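Local coordinates for lysine-sensitive aspartokinase 3 (Escherichia coli, PDB 2J0W), which phosphorylates L-aspartate with ATP to give 4-phospho-L-aspartate, the entry step of lysine biosynthesis, under feedback inhibition by lysine, at residues A[23-28]-A[131-136]; A[46-51]-A[65-70]; A[269-274]-A[289-294]; A[311-316]-A[376-381]. All coordinates share one frame; numbering follows the deposited sequence.

Contact 1: residues A[23-28]-A[131-136]; sequences SADIVL and RERDVQ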
loop_
_atom_site.group_PDB
_atom_site.type_symbol
_atom_site.label_atom_id
_atom_site.label_comp_id
_atom_site.label_asym_id
_atom_site.label_seq_id
_atom_site.Cartn_x
_atom_site.Cartn_y
_atom_site.Cartn_z
ATOM N N SER A 23 -35.176 -1.569 28.778
ATOM C CA SER A 23 -34.835 -0.452 27.910
ATOM C C SER A 23 -35.763 0.741 28.083
ATOM O O SER A 23 -35.329 1.887 27.992
ATOM C CB SER A 23 -34.833 -0.902 26.442
ATOM O OG SER A 23 -33.792 -1.835 26.201
ATOM N N ALA A 24 -37.038 0.478 28.327
ATOM C CA ALA A 24 -37.988 1.565 28.510
ATOM C C ALA A 24 -37.627 2.310 29.788
ATOM O O ALA A 24 -37.708 3.543 29.846
ATOM C CB ALA A 24 -39.407 1.026 28.599
ATOM N N ASP A 25 -37.224 1.561 30.813
ATOM C CA ASP A 25 -36.841 2.184 32.075
ATOM C C ASP A 25 -35.747 3.193 31.753
ATOM O O ASP A 25 -35.947 4.405 31.888
ATOM C CB ASP A 25 -36.326 1.140 33.075
ATOM C CG ASP A 25 -37.412 0.151 33.510
ATOM O OD1 ASP A 25 -38.579 0.564 33.708
ATOM O OD2 ASP A 25 -37.093 -1.044 33.681
ATOM N N ILE A 26 -34.604 2.682 31.301
ATOM C CA ILE A 26 -33.457 3.504 30.924
ATOM C C ILE A 26 -33.831 4.813 30.204
ATOM O O ILE A 26 -33.290 5.879 30.510
ATOM C CB ILE A 26 -32.516 2.704 30.015
ATOM C CG1 ILE A 26 -31.953 1.508 30.779
ATOM C CG2 ILE A 26 -31.397 3.593 29.506
ATOM C CD1 ILE A 26 -30.821 0.821 30.051
ATOM N N VAL A 27 -34.747 4.731 29.244
ATOM C CA VAL A 27 -35.165 5.922 28.510
ATOM C C VAL A 27 -35.789 6.948 29.459
ATOM O O VAL A 27 -35.736 8.161 29.220
ATOM C CB VAL A 27 -36.197 5.569 27.418
ATOM C CG1 VAL A 27 -36.583 6.808 26.647
ATOM C CG2 VAL A 27 -35.619 4.535 26.478
ATOM N N LEU A 28 -36.373 6.447 30.544
ATOM C CA LEU A 28 -37.033 7.298 31.528
ATOM C C LEU A 28 -36.200 7.556 32.774
ATOM O O LEU A 28 -36.744 7.867 33.828
ATOM C CB LEU A 28 -38.377 6.677 31.913
ATOM C CG LEU A 28 -39.232 6.416 30.673
ATOM C CD1 LEU A 28 -40.541 5.762 31.052
ATOM C CD2 LEU A 28 -39.467 7.724 29.961
ATOM N N ARG A 131 -46.682 3.561 26.518
ATOM C CA ARG A 131 -47.994 4.117 26.836
ATOM C C ARG A 131 -48.715 3.294 27.904
ATOM O O ARG A 131 -49.663 3.763 28.531
ATOM C CB ARG A 131 -48.851 4.209 25.574
ATOM C CG ARG A 131 -48.372 5.281 24.644
ATOM C CD ARG A 131 -49.275 5.434 23.458
ATOM N NE ARG A 131 -48.856 6.561 22.634
ATOM C CZ ARG A 131 -49.420 6.891 21.478
ATOM N NH1 ARG A 131 -50.433 6.176 21.001
ATOM N NH2 ARG A 131 -48.972 7.939 20.797
ATOM N N GLU A 132 -48.259 2.064 28.104
ATOM C CA GLU A 132 -48.845 1.187 29.107
ATOM C C GLU A 132 -48.387 1.728 30.462
ATOM O O GLU A 132 -48.766 1.215 31.519
ATOM C CB GLU A 132 -48.343 -0.243 28.914
ATOM C CG GLU A 132 -49.149 -1.295 29.647
ATOM C CD GLU A 132 -48.990 -2.677 29.033
ATOM O OE1 GLU A 132 -48.206 -3.492 29.571
ATOM O OE2 GLU A 132 -49.652 -2.935 28.004
ATOM N N ARG A 133 -47.568 2.777 30.412
ATOM C CA ARG A 133 -47.047 3.433 31.604
ATOM C C ARG A 133 -47.460 4.894 31.633
ATOM O O ARG A 133 -46.826 5.699 32.316
ATOM C CB ARG A 133 -45.528 3.392 31.629
ATOM C CG ARG A 133 -44.914 2.031 31.551
ATOM C CD ARG A 133 -43.424 2.167 31.729
ATOM N NE ARG A 133 -42.775 0.870 31.826
ATOM C CZ ARG A 133 -41.531 0.699 32.257
ATOM N NH1 ARG A 133 -40.815 1.751 32.628
ATOM N NH2 ARG A 133 -41.005 -0.519 32.317
ATOM N N ASP A 134 -48.505 5.237 30.880
ATOM C CA ASP A 134 -48.988 6.620 30.822
ATOM C C ASP A 134 -47.847 7.562 30.417
ATOM O O ASP A 134 -47.418 8.418 31.199
ATOM C CB ASP A 134 -49.546 7.054 32.183
ATOM C CG ASP A 134 -50.975 6.594 32.407
ATOM O OD1 ASP A 134 -51.274 5.406 32.144
ATOM O OD2 ASP A 134 -51.802 7.421 32.855
ATOM N N VAL A 135 -47.357 7.407 29.194
ATOM C CA VAL A 135 -46.279 8.241 28.704
ATOM C C VAL A 135 -46.638 8.759 27.325
ATOM O O VAL A 135 -47.184 8.032 26.499
ATOM C CB VAL A 135 -44.952 7.434 28.592
ATOM C CG1 VAL A 135 -43.822 8.357 28.179
ATOM C CG2 VAL A 135 -44.628 6.753 29.912
ATOM N N GLN A 136 -46.363 10.032 27.094
ATOM C CA GLN A 136 -46.609 10.616 25.788
ATOM C C GLN A 136 -45.527 10.061 24.879
ATOM O O GLN A 136 -44.420 10.584 24.867
ATOM C CB GLN A 136 -46.480 12.137 25.845
ATOM C CG GLN A 136 -47.696 12.850 26.361
ATOM C CD GLN A 136 -48.905 12.521 25.532
ATOM O OE1 GLN A 136 -49.567 11.497 25.746
ATOM N NE2 GLN A 136 -49.207 13.390 24.545
#

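Contact 2: residues A[46-51]-A[65-70]; sequences NLLVAL and DAIRNI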
loop_
_atom_site.group_PDB
_atom_site.type_symbol
_atom_site.label_atom_id
_atom_site.label_comp_id
_atom_site.label_asym_id
_atom_site.label_seq_id
_atom_site.Cartn_x
_atom_site.Cartn_y
_atom_site.Cartn_z
ATOM N N ASN A 46 -32.330 -11.701 10.823
ATOM C CA ASN A 46 -31.775 -12.897 10.176
ATOM C C ASN A 46 -32.917 -13.739 9.585
ATOM O O ASN A 46 -32.810 -14.269 8.478
ATOM C CB ASN A 46 -30.984 -13.779 11.152
ATOM C CG ASN A 46 -29.762 -13.080 11.742
ATOM O OD1 ASN A 46 -29.111 -12.251 11.098
ATOM N ND2 ASN A 46 -29.436 -13.439 12.976
ATOM N N LEU A 47 -34.008 -13.870 10.323
ATOM C CA LEU A 47 -35.121 -14.650 9.806
ATOM C C LEU A 47 -35.598 -13.993 8.514
ATOM O O LEU A 47 -35.692 -14.647 7.464
ATOM C CB LEU A 47 -36.250 -14.721 10.842
ATOM C CG LEU A 47 -35.933 -15.718 11.969
ATOM C CD1 LEU A 47 -36.961 -15.629 13.102
ATOM C CD2 LEU A 47 -35.900 -17.126 11.373
ATOM N N LEU A 48 -35.855 -12.689 8.599
ATOM C CA LEU A 48 -36.316 -11.898 7.462
ATOM C C LEU A 48 -35.379 -11.980 6.268
ATOM O O LEU A 48 -35.833 -12.036 5.123
ATOM C CB LEU A 48 -36.500 -10.438 7.872
ATOM C CG LEU A 48 -37.725 -10.223 8.763
ATOM C CD1 LEU A 48 -37.829 -8.771 9.160
ATOM C CD2 LEU A 48 -38.989 -10.663 8.010
ATOM N N VAL A 49 -34.077 -11.997 6.525
ATOM C CA VAL A 49 -33.118 -12.085 5.438
ATOM C C VAL A 49 -33.168 -13.478 4.803
ATOM O O VAL A 49 -33.066 -13.621 3.585
ATOM C CB VAL A 49 -31.687 -11.774 5.938
ATOM C CG1 VAL A 49 -30.648 -12.264 4.927
ATOM C CG2 VAL A 49 -31.541 -10.272 6.157
ATOM N N ALA A 50 -33.340 -14.507 5.620
ATOM C CA ALA A 50 -33.399 -15.857 5.078
ATOM C C ALA A 50 -34.626 -15.995 4.179
ATOM O O ALA A 50 -34.605 -16.749 3.203
ATOM C CB ALA A 50 -33.461 -16.867 6.196
ATOM N N LEU A 51 -35.694 -15.270 4.514
ATOM C CA LEU A 51 -36.920 -15.318 3.724
ATOM C C LEU A 51 -36.800 -14.541 2.410
ATOM O O LEU A 51 -37.411 -14.909 1.405
ATOM C CB LEU A 51 -38.082 -14.777 4.532
ATOM C CG LEU A 51 -38.589 -15.684 5.647
ATOM C CD1 LEU A 51 -39.561 -14.904 6.526
ATOM C CD2 LEU A 51 -39.261 -16.911 5.039
ATOM N N ASP A 65 -43.248 -18.454 11.179
ATOM C CA ASP A 65 -43.775 -18.735 12.498
ATOM C C ASP A 65 -42.808 -18.295 13.579
ATOM O O ASP A 65 -43.213 -17.779 14.629
ATOM C CB ASP A 65 -44.091 -20.215 12.652
ATOM C CG ASP A 65 -45.577 -20.494 12.573
ATOM O OD1 ASP A 65 -46.363 -19.738 13.191
ATOM O OD2 ASP A 65 -45.957 -21.476 11.904
ATOM N N ALA A 66 -41.524 -18.505 13.334
ATOM C CA ALA A 66 -40.536 -18.080 14.305
ATOM C C ALA A 66 -40.683 -16.549 14.401
ATOM O O ALA A 66 -40.532 -15.958 15.467
ATOM C CB ALA A 66 -39.122 -18.486 13.842
ATOM N N ILE A 67 -41.004 -15.909 13.283
ATOM C CA ILE A 67 -41.186 -14.465 13.287
ATOM C C ILE A 67 -42.452 -14.081 14.056
ATOM O O ILE A 67 -42.419 -13.171 14.892
ATOM C CB ILE A 67 -41.247 -13.903 11.845
ATOM C CG1 ILE A 67 -39.850 -13.980 11.225
ATOM C CG2 ILE A 67 -41.781 -12.470 11.847
ATOM C CD1 ILE A 67 -39.782 -13.442 9.823
ATOM N N ARG A 68 -43.563 -14.767 13.791
ATOM C CA ARG A 68 -44.796 -14.457 14.513
ATOM C C ARG A 68 -44.675 -14.749 16.015
ATOM O O ARG A 68 -45.182 -13.983 16.842
ATOM C CB ARG A 68 -45.988 -15.238 13.950
ATOM C CG ARG A 68 -47.173 -15.259 14.915
ATOM C CD ARG A 68 -48.364 -16.047 14.414
ATOM N NE ARG A 68 -49.279 -15.215 13.642
ATOM C CZ ARG A 68 -49.137 -14.945 12.348
ATOM N NH1 ARG A 68 -48.112 -15.450 11.674
ATOM N NH2 ARG A 68 -50.019 -14.170 11.728
ATOM N N ASN A 69 -44.022 -15.849 16.380
ATOM C CA ASN A 69 -43.889 -16.151 17.796
ATOM C C ASN A 69 -43.266 -14.962 18.528
ATOM O O ASN A 69 -43.914 -14.336 19.365
ATOM C CB ASN A 69 -43.041 -17.407 18.012
ATOM C CG ASN A 69 -43.775 -18.695 17.627
ATOM O OD1 ASN A 69 -43.159 -19.760 17.537
ATOM N ND2 ASN A 69 -45.089 -18.603 17.405
ATOM N N ILE A 70 -42.019 -14.647 18.193
ATOM C CA ILE A 70 -41.291 -13.540 18.817
ATOM C C ILE A 70 -42.136 -12.280 19.048
ATOM O O ILE A 70 -42.030 -11.632 20.092
ATOM C CB ILE A 70 -40.028 -13.172 17.976
ATOM C CG1 ILE A 70 -38.969 -14.262 18.142
ATOM C CG2 ILE A 70 -39.470 -11.822 18.402
ATOM C CD1 ILE A 70 -37.802 -14.120 17.199
#

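Contact 3: residues A[269-274]-A[289-294]; sequences RSDIPV and VCNKTE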
loop_
_atom_site.group_PDB
_atom_site.type_symbol
_atom_site.label_atom_id
_atom_site.label_comp_id
_atom_site.label_asym_id
_atom_site.label_seq_id
_atom_site.Cartn_x
_atom_site.Cartn_y
_atom_site.Cartn_z
ATOM N N ARG A 269 -18.176 14.857 12.551
ATOM C CA ARG A 269 -18.651 16.037 11.849
ATOM C C ARG A 269 -19.383 17.061 12.705
ATOM O O ARG A 269 -19.425 18.237 12.345
ATOM C CB ARG A 269 -19.549 15.634 10.683
ATOM C CG ARG A 269 -18.829 14.859 9.599
ATOM C CD ARG A 269 -19.548 15.056 8.293
ATOM N NE ARG A 269 -20.940 14.610 8.337
ATOM C CZ ARG A 269 -21.337 13.375 8.039
ATOM N NH1 ARG A 269 -20.448 12.451 7.677
ATOM N NH2 ARG A 269 -22.627 13.073 8.083
ATOM N N SER A 270 -19.963 16.626 13.824
ATOM C CA SER A 270 -20.694 17.536 14.710
ATOM C C SER A 270 -20.281 17.473 16.179
ATOM O O SER A 270 -20.944 18.047 17.051
ATOM C CB SER A 270 -22.199 17.299 14.591
ATOM O OG SER A 270 -22.701 17.865 13.390
ATOM N N ASP A 271 -19.187 16.775 16.450
ATOM C CA ASP A 271 -18.663 16.657 17.806
ATOM C C ASP A 271 -19.716 16.188 18.812
ATOM O O ASP A 271 -19.825 16.734 19.915
ATOM C CB ASP A 271 -18.073 18.005 18.235
ATOM C CG ASP A 271 -17.063 17.871 19.357
ATOM O OD1 ASP A 271 -17.419 18.145 20.524
ATOM O OD2 ASP A 271 -15.910 17.480 19.070
ATOM N N ILE A 272 -20.490 15.173 18.429
ATOM C CA ILE A 272 -21.526 14.629 19.305
ATOM C C ILE A 272 -21.024 13.367 19.989
ATOM O O ILE A 272 -21.069 12.265 19.439
ATOM C CB ILE A 272 -22.813 14.315 18.526
ATOM C CG1 ILE A 272 -23.379 15.605 17.902
ATOM C CG2 ILE A 272 -23.845 13.695 19.466
ATOM C CD1 ILE A 272 -24.626 15.407 17.035
ATOM N N PRO A 273 -20.538 13.515 21.224
ATOM C CA PRO A 273 -20.019 12.369 21.975
ATOM C C PRO A 273 -21.032 11.224 21.976
ATOM O O PRO A 273 -22.236 11.459 21.940
ATOM C CB PRO A 273 -19.763 12.958 23.364
ATOM C CG PRO A 273 -20.825 13.991 23.481
ATOM C CD PRO A 273 -20.795 14.656 22.121
ATOM N N VAL A 274 -20.530 9.993 22.028
ATOM C CA VAL A 274 -21.366 8.794 21.994
ATOM C C VAL A 274 -21.074 7.905 23.194
ATOM O O VAL A 274 -19.915 7.631 23.497
ATOM C CB VAL A 274 -21.090 7.989 20.674
ATOM C CG1 VAL A 274 -21.786 6.640 20.702
ATOM C CG2 VAL A 274 -21.561 8.791 19.465
ATOM N N VAL A 289 -17.309 8.008 24.065
ATOM C CA VAL A 289 -16.474 8.332 22.923
ATOM C C VAL A 289 -16.583 9.824 22.691
ATOM O O VAL A 289 -17.676 10.341 22.495
ATOM C CB VAL A 289 -16.962 7.574 21.669
ATOM C CG1 VAL A 289 -16.122 7.952 20.466
ATOM C CG2 VAL A 289 -16.895 6.068 21.924
ATOM N N CYS A 290 -15.454 10.518 22.717
ATOM C CA CYS A 290 -15.464 11.966 22.515
ATOM C C CYS A 290 -14.326 12.490 21.647
ATOM O O CYS A 290 -13.485 11.736 21.160
ATOM C CB CYS A 290 -15.426 12.675 23.862
ATOM S SG CYS A 290 -14.084 12.084 24.905
ATOM N N ASN A 291 -14.308 13.804 21.479
ATOM C CA ASN A 291 -13.303 14.457 20.661
ATOM C C ASN A 291 -11.872 14.023 20.969
ATOM O O ASN A 291 -11.215 13.423 20.117
ATOM C CB ASN A 291 -13.428 15.971 20.798
ATOM C CG ASN A 291 -12.838 16.705 19.618
ATOM O OD1 ASN A 291 -12.871 17.935 19.557
ATOM N ND2 ASN A 291 -12.294 15.953 18.665
ATOM N N LYS A 292 -11.386 14.324 22.173
ATOM C CA LYS A 292 -10.020 13.955 22.559
ATOM C C LYS A 292 -9.880 13.555 24.028
ATOM O O LYS A 292 -10.590 14.064 24.893
ATOM C CB LYS A 292 -9.054 15.094 22.201
ATOM C CG LYS A 292 -8.678 15.115 20.708
ATOM C CD LYS A 292 -7.996 16.414 20.260
ATOM C CE LYS A 292 -9.000 17.498 19.845
ATOM N NZ LYS A 292 -9.850 18.019 20.958
ATOM N N THR A 293 -8.951 12.640 24.298
ATOM C CA THR A 293 -8.731 12.115 25.647
ATOM C C THR A 293 -7.678 12.780 26.529
ATOM O O THR A 293 -7.191 13.878 26.242
ATOM C CB THR A 293 -8.389 10.606 25.597
ATOM O OG1 THR A 293 -7.677 10.316 24.388
ATOM C CG2 THR A 293 -9.651 9.764 25.672
ATOM N N GLU A 294 -7.343 12.081 27.613
ATOM C CA GLU A 294 -6.364 12.542 28.586
ATOM C C GLU A 294 -4.963 12.306 28.041
ATOM O O GLU A 294 -4.416 13.132 27.309
ATOM C CB GLU A 294 -6.548 11.780 29.903
ATOM C CG GLU A 294 -5.750 12.338 31.082
ATOM C CD GLU A 294 -6.242 13.704 31.543
ATOM O OE1 GLU A 294 -7.155 14.269 30.901
ATOM O OE2 GLU A 294 -5.712 14.218 32.552
#

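Contact 4: residues A[311-316]-A[376-381]; sequences LTLHSL and ALCRVE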
loop_
_atom_site.group_PDB
_atom_site.type_symbol
_atom_site.label_atom_id
_atom_site.label_comp_id
_atom_site.label_asym_id
_atom_site.label_seq_id
_atom_site.Cartn_x
_atom_site.Cartn_y
_atom_site.Cartn_z
ATOM N N LEU A 311 -6.823 -9.644 -2.674
ATOM C CA LEU A 311 -6.766 -9.525 -4.123
ATOM C C LEU A 311 -5.434 -8.921 -4.546
ATOM O O LEU A 311 -5.280 -7.697 -4.564
ATOM C CB LEU A 311 -7.899 -8.633 -4.603
ATOM C CG LEU A 311 -7.986 -8.467 -6.112
ATOM C CD1 LEU A 311 -8.269 -9.813 -6.773
ATOM C CD2 LEU A 311 -9.079 -7.469 -6.416
ATOM N N THR A 312 -4.479 -9.785 -4.877
ATOM C CA THR A 312 -3.141 -9.365 -5.294
ATOM C C THR A 312 -3.068 -9.146 -6.812
ATOM O O THR A 312 -3.418 -10.027 -7.599
ATOM C CB THR A 312 -2.092 -10.423 -4.882
ATOM O OG1 THR A 312 -2.097 -10.577 -3.458
ATOM C CG2 THR A 312 -0.709 -10.010 -5.334
ATOM N N LEU A 313 -2.620 -7.964 -7.220
ATOM C CA LEU A 313 -2.507 -7.660 -8.640
ATOM C C LEU A 313 -1.079 -7.446 -9.122
ATOM O O LEU A 313 -0.358 -6.566 -8.648
ATOM C CB LEU A 313 -3.341 -6.433 -8.990
ATOM C CG LEU A 313 -4.848 -6.639 -8.898
ATOM C CD1 LEU A 313 -5.574 -5.375 -9.348
ATOM C CD2 LEU A 313 -5.241 -7.832 -9.766
ATOM N N HIS A 314 -0.682 -8.283 -10.068
ATOM C CA HIS A 314 0.635 -8.207 -10.678
ATOM C C HIS A 314 0.316 -7.698 -12.081
ATOM O O HIS A 314 -0.798 -7.893 -12.558
ATOM C CB HIS A 314 1.257 -9.599 -10.719
ATOM C CG HIS A 314 1.427 -10.221 -9.367
ATOM N ND1 HIS A 314 2.430 -9.853 -8.500
ATOM C CD2 HIS A 314 0.711 -11.179 -8.733
ATOM C CE1 HIS A 314 2.327 -10.559 -7.385
ATOM N NE2 HIS A 314 1.292 -11.368 -7.502
ATOM N N SER A 315 1.261 -7.051 -12.747
ATOM C CA SER A 315 0.963 -6.518 -14.069
ATOM C C SER A 315 1.358 -7.401 -15.239
ATOM O O SER A 315 2.389 -8.076 -15.205
ATOM C CB SER A 315 1.627 -5.159 -14.252
ATOM O OG SER A 315 3.025 -5.282 -14.233
ATOM N N LEU A 316 0.529 -7.399 -16.283
ATOM C CA LEU A 316 0.849 -8.170 -17.474
ATOM C C LEU A 316 1.784 -7.285 -18.293
ATOM O O LEU A 316 1.870 -7.380 -19.520
ATOM C CB LEU A 316 -0.420 -8.560 -18.249
ATOM C CG LEU A 316 -1.171 -9.773 -17.662
ATOM C CD1 LEU A 316 -2.352 -10.134 -18.551
ATOM C CD2 LEU A 316 -0.225 -10.971 -17.536
ATOM N N ALA A 376 -6.936 -8.970 -17.924
ATOM C CA ALA A 376 -6.155 -8.678 -19.125
ATOM C C ALA A 376 -5.192 -7.527 -18.876
ATOM O O ALA A 376 -4.055 -7.544 -19.347
ATOM C CB ALA A 376 -7.085 -8.337 -20.283
ATOM N N LEU A 377 -5.657 -6.523 -18.138
ATOM C CA LEU A 377 -4.832 -5.368 -17.818
ATOM C C LEU A 377 -3.704 -5.724 -16.849
ATOM O O LEU A 377 -2.712 -5.006 -16.750
ATOM C CB LEU A 377 -5.686 -4.262 -17.200
ATOM C CG LEU A 377 -4.864 -3.148 -16.536
ATOM C CD1 LEU A 377 -3.931 -2.533 -17.568
ATOM C CD2 LEU A 377 -5.776 -2.087 -15.934
ATOM N N CYS A 378 -3.859 -6.832 -16.136
ATOM C CA CYS A 378 -2.859 -7.257 -15.165
ATOM C C CYS A 378 -3.278 -8.570 -14.530
ATOM O O CYS A 378 -4.421 -8.719 -14.128
ATOM C CB CYS A 378 -2.717 -6.201 -14.072
ATOM S SG CYS A 378 -4.268 -5.792 -13.215
ATOM N N ARG A 379 -2.354 -9.519 -14.449
ATOM C CA ARG A 379 -2.643 -10.805 -13.842
ATOM C C ARG A 379 -3.266 -10.608 -12.452
ATOM O O ARG A 379 -2.830 -9.745 -11.681
ATOM C CB ARG A 379 -1.360 -11.613 -13.705
ATOM C CG ARG A 379 -1.343 -12.434 -12.443
ATOM C CD ARG A 379 0.051 -12.733 -12.027
ATOM N NE ARG A 379 0.474 -14.034 -12.509
ATOM C CZ ARG A 379 1.704 -14.506 -12.362
ATOM N NH1 ARG A 379 2.621 -13.768 -11.747
ATOM N NH2 ARG A 379 2.010 -15.714 -12.815
ATOM N N VAL A 380 -4.273 -11.425 -12.136
ATOM C CA VAL A 380 -4.971 -11.351 -10.850
ATOM C C VAL A 380 -4.730 -12.554 -9.946
ATOM O O VAL A 380 -4.300 -13.617 -10.393
ATOM C CB VAL A 380 -6.495 -11.231 -11.042
ATOM C CG1 VAL A 380 -6.834 -9.933 -11.758
ATOM C CG2 VAL A 380 -7.007 -12.429 -11.826
ATOM N N GLU A 381 -5.020 -12.361 -8.666
ATOM C CA GLU A 381 -4.878 -13.400 -7.654
ATOM C C GLU A 381 -5.916 -13.151 -6.573
ATOM O O GLU A 381 -6.210 -11.994 -6.246
ATOM C CB GLU A 381 -3.493 -13.366 -7.018
ATOM C CG GLU A 381 -2.409 -14.029 -7.821
ATOM C CD GLU A 381 -1.146 -14.220 -7.006
ATOM O OE1 GLU A 381 -1.193 -14.978 -6.012
ATOM O OE2 GLU A 381 -0.110 -13.612 -7.353
#

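Contact 1: residues A[23-28]-A[131-136]
R133 reaches across to helix 17-27 and grips D25 with both terminal nitrogens, and both close on the same oxygen. NH1 lies 2.8 Å from D25 OD1 and NH2 3.0 Å from the same D25 OD1, a salt bridge made end-on by the guanidinium. The oxygen sits almost in the guanidinium plane, yet the two donors come at it from one face of the carboxylate, whose plane is turned 37° from that of the guanidinium. Over a face of the same group lies the methyl of A24, its CB 4.2 Å from R133 CZ, while L28 CD1 approaches obliquely and touches V135 CG2 at 4.4 Å. This is the outer edge of the amino acid kinase domain: the C-terminal turns of helix 17-27 face the link between helix 108-131 and the edge strand 137-139. The arginine spans the distance because its chain is extended from CG to NE. With an alanine here, D25 would probably be left without its charged mate and N21 OD1 without a donor. N21, one turn earlier on the helix, accepts a hydrogen bond from R133 NH2, which gives the guanidinium a second partner on the same helix. The arginine itself springs from a type I turn, R131 to D134, closed by D134 N to R131 O, and behind the salt bridge A24 packs on F126, I129 and L130 of helix 108-131.

Contact 2: residues A[46-51]-A[65-70]
I67 pushes its CD1 methyl between three leucines of helix 44-51, and each leucine meets it from a different direction. L51 comes head-on: its CD1 and I67 CD1 point at each other tip to tip, 3.6 Å apart. L48 crosses the isoleucine at about a right angle, laying CD2 3.4 Å from I67 CD1. L47 slides past in the opposite sense, so that the contact is flank to flank, L47 CB against I67 CG1 at 3.7 Å. Turned anti to the carbonyl carbon (chi1 -71°), CG1 of I67 carries the long branch out to the leucines. L47 runs on beyond it, placing CD1 3.7 Å from A66 CB and, less closely, near I70 CD1. The two helices are nearly antiparallel, at an angle of 153°, and the axes of the two short segments approach to 10.2 Å, in the helical part of the amino acid kinase domain. Cut back to alanine, I67 would probably leave a gap between L48 and L51 and both without their common partner. L92 of helix 82-102 packs on I67 as well, and L48 continues inward to I95, L114 and V115. T45, one turn back from L48, and E119 bind the substrate, and the L48 side chain lies about 8 Å from the bound aspartate. No hydrogen bond or charge pair joins the two segments; the helices are held here by the fit of aliphatic groups alone.

Contact 3: residues A[269-274]-A[289-294]
V274 and V289 form the tight end of this contact, an antiparallel hydrogen-bonded pair in which each residue gives its N-H to the other's carbonyl. V289 N to V274 O is 2.7 Å and nearly straight at 165°; the return bond, V274 N to V289 O, is 2.9 Å with the donor in the carbonyl plane. The two valine side chains stand on the same face of the sheet, CB to CB 4.3 Å. V289 keeps CG1 anti to its own N (chi1 178°), leaving CG2 beside the N, 3.7 Å from V274 O. P273, just before, has no N-H to give, but its CA approaches V289 O at 3.1 Å in a CA-H...O contact, and its CB rests at 4.4 Å on C290 CB. This is the open end of the hairpin, where strand 274-278 begins and strand 287-290 ends, in the large mixed sheet of the amino acid kinase fold. On one flank V274 packs against V217 and I219 of strand 216-221; on the other V289 meets I243 of strand 239-244 and F245. The bound ADP lies about 10 Å from the V289 side chain. Toward solvent the chains part: the CA atoms of D271 and N291 are 6.5 Å apart. D271 has left the end of helix 264-270 with positive phi, and its side chain crosses that of N291 at about a right angle, carboxylate and amide planes 77° apart. Their nearest atoms, D271 OD2 and N291 OD1, are both acceptors and make no bond. N291 OD1 takes a weak hydrogen bond from the ammonium of K292.

Contact 4: residues A[311-316]-A[376-381]
H314 carries most of the side-chain chemistry here, between E381 and R379. Its CG is anti to the carbonyl carbon (chi1 -60°), which swings the ring over to strand 380-384, where NE2 makes a weak, bent hydrogen bond to E381 OE2 at 2.7 Å. The carboxylate comes in at the ring edge, its plane only 23° from that of the imidazole. E381 gets there with a chain extended beyond CG, after lying alongside T312, CB to CB 3.9 Å. R379 lays its CD 3.6 Å from H314 CB, and the bend at chi3 turns the guanidinium beyond it, its plane 77° from the ring. The backbone joins through H314 N to R379 O, 3.1 Å. L313 and V380 stand side by side, pointing the same way, L313 CD2 3.3 Å from V380 CG1; L313 CD1 also reaches C378 SG. Beyond the strand, L316 crosses R379 at about a right angle, its CG 3.4 Å from R379 N and its CD1 3.2 Å from A376 O. A422 of the second subunit also packs on H314. The pair belongs to the ACT region, where strand 299-313 bonds to strand 348-353 through L351 and V349 and pairs loosely at this end with strand 380-384. Helix 321-328 lies against the contact: F324, a residue of the allosteric lysine site shared between the dimer partners, touches S315 and C378, and V328 packs on L313.

In the fold
Contacts 1 to 3 belong to the kinase fold, contact 3 through its mixed sheet, and contact 4 to the ACT region. Along the chain contact 2 lies inside the loop closed by contact 1, and contacts 3 and 4 follow. Contact 1 sits near edge strand 137-139 of the nine-stranded sheet, while contact 3 pairs strands 274-278 and 287-290 within it; their centres are about 29 Å apart. Contact 2, about 27 Å from contact 1 between centres, lies among helices near the aspartate site. By centres, contact 4 is about 58 Å from contact 1 and about 42 Å from contact 3, yet strand 299-313 directly follows strand 287-290, taking the chain from nucleotide-binding sheet to lysine-sensing, dimer-forming region.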